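Local atomic coordinates of putative uncharacterized protein (Campylobacter jejuni subsp. jejuni, PDB entry 4NPX), a protein that is of unknown function, belongs to the DUF2018 family and forms an all-helical two-chain assembly. Residues N100-Y103 and I104-A108. Numbering follows the deposited sequence.
Sequences NDIY and IELGA
Ile104 meets Asn100 one turn back along the alpha-helix 92-111, the C-terminal helix of this all-helical chain, and makes the first of four i to i+4 backbone hydrogen bonds that join residues 100-103 to 104-108. Ile104 N lies 3.0 Å from Asn100 O, with a nearly straight N-H...O angle of 171°. The side chain then leans back over the same carbonyl: with CG1 anti to its own carbonyl carbon (chi1 -63°), that methylene comes to 3.2 Å from Asn100 O, and CD1 trails alongside the same oxygen. Glu105 follows with the second bond, Glu105 N lying 3.0 Å from Asp101 O, while its CB also rests near that oxygen. Here CG is anti to the backbone N and the chain bends at the next bond, which brings OE1 of Glu105 back loosely beside Ile102, 4.1 Å from its CA; the other carboxylate oxygen, OE2, forms a salt bridge with Lys109 in the following turn. Leu106 N bonds to Ile102 O at 2.9 Å, and CB of the leucine lies 3.5 Å from that acceptor. The two side chains run side by side in the same direction, meeting through Ile102 CG2 and Leu106 CD1 at 3.9 Å. Together they form a buried apolar strip that serves two interfaces: Leu106 packs on Phe44 of helix 40-49 and on Val59 and Phe63 of helix 53-76, while Ile102 packs on Ile68 and Leu106 on Phe64, both of the second subunit, so this turn of helix contributes to both the chain's own core and the dimer contact. Gly107 makes the fourth bond more obliquely, its N lying 3.1 Å from Tyr103 O and tilted 31° from the plane of that carbonyl.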
loop_
_atom_site.group_PDB
_atom_site.type_symbol
_atom_site.label_atom_id
_atom_site.label_comp_id
_atom_site.label_asym_id
_atom_site.label_seq_id
_atom_site.Cartn_x
_atom_site.Cartn_y
_atom_site.Cartn_z
ATOM N N ASN A 100 -7.686 4.422 8.941
ATOM C CA ASN A 100 -7.946 5.872 8.893
ATOM C C ASN A 100 -6.707 6.709 8.977
ATOM O O ASN A 100 -6.594 7.691 8.248
ATOM C CB ASN A 100 -8.934 6.293 9.922
ATOM C CG ASN A 100 -10.318 5.696 9.624
ATOM O OD1 ASN A 100 -10.778 5.613 8.438
ATOM N ND2 ASN A 100 -10.950 5.200 10.652
ATOM N N ASP A 101 -5.762 6.326 9.816
ATOM C CA ASP A 101 -4.541 7.065 9.930
ATOM C C ASP A 101 -3.763 7.013 8.605
ATOM O O ASP A 101 -3.166 8.022 8.213
ATOM C CB ASP A 101 -3.662 6.442 11.000
ATOM C CG ASP A 101 -4.262 6.463 12.393
ATOM O OD1 ASP A 101 -5.018 7.364 12.726
ATOM O OD2 ASP A 101 -3.836 5.623 13.217
ATOM N N ILE A 102 -3.782 5.873 7.916
ATOM C CA ILE A 102 -3.117 5.668 6.647
ATOM C C ILE A 102 -3.795 6.516 5.545
ATOM O O ILE A 102 -3.102 7.200 4.780
ATOM C CB ILE A 102 -3.014 4.221 6.272
ATOM C CG1 ILE A 102 -1.964 3.493 7.158
ATOM C CG2 ILE A 102 -2.543 4.089 4.827
ATOM C CD1 ILE A 102 -1.971 2.035 6.749
ATOM N N TYR A 103 -5.113 6.516 5.501
ATOM C CA TYR A 103 -5.844 7.391 4.579
ATOM C C TYR A 103 -5.373 8.840 4.762
ATOM O O TYR A 103 -5.066 9.517 3.785
ATOM C CB TYR A 103 -7.379 7.318 4.750
ATOM C CG TYR A 103 -7.959 5.938 4.523
ATOM C CD1 TYR A 103 -7.577 5.153 3.439
ATOM C CD2 TYR A 103 -8.957 5.466 5.321
ATOM C CE1 TYR A 103 -8.070 3.864 3.259
ATOM C CE2 TYR A 103 -9.483 4.171 5.134
ATOM C CZ TYR A 103 -9.034 3.375 4.086
ATOM O OH TYR A 103 -9.590 2.077 3.879
ATOM N N ILE A 104 -5.362 9.324 6.007
ATOM C CA ILE A 104 -4.907 10.668 6.285
ATOM C C ILE A 104 -3.475 10.979 5.836
ATOM O O ILE A 104 -3.271 11.913 5.085
ATOM C CB ILE A 104 -5.117 10.991 7.782
ATOM C CG1 ILE A 104 -6.612 10.931 8.059
ATOM C CG2 ILE A 104 -4.578 12.359 8.076
ATOM C CD1 ILE A 104 -7.004 10.967 9.520
ATOM N N GLU A 105 -2.542 10.139 6.243
ATOM C CA GLU A 105 -1.082 10.239 6.031
ATOM C C GLU A 105 -0.776 10.237 4.542
ATOM O O GLU A 105 -0.099 11.091 4.014
ATOM C CB GLU A 105 -0.341 8.969 6.620
ATOM C CG GLU A 105 1.078 8.813 5.974
ATOM C CD GLU A 105 1.572 7.407 5.615
ATOM O OE1 GLU A 105 0.874 6.379 5.823
ATOM O OE2 GLU A 105 2.718 7.336 5.073
ATOM N N LEU A 106 -1.275 9.247 3.851
ATOM C CA LEU A 106 -0.961 9.167 2.406
ATOM C C LEU A 106 -1.640 10.306 1.599
ATOM O O LEU A 106 -1.090 10.816 0.626
ATOM C CB LEU A 106 -1.290 7.792 1.831
ATOM C CG LEU A 106 -0.458 6.583 2.222
ATOM C CD1 LEU A 106 -0.976 5.331 1.474
ATOM C CD2 LEU A 106 1.011 6.871 1.912
ATOM N N GLY A 107 -2.845 10.696 1.985
ATOM C CA GLY A 107 -3.529 11.810 1.286
ATOM C C GLY A 107 -2.743 13.122 1.409
ATOM O O GLY A 107 -2.644 13.847 0.399
ATOM N N ALA A 108 -2.292 13.439 2.647
ATOM C CA ALA A 108 -1.492 14.636 2.976
ATOM C C ALA A 108 -0.199 14.611 2.190
ATOM O O ALA A 108 0.209 15.605 1.624
ATOM C CB ALA A 108 -1.218 14.715 4.452
#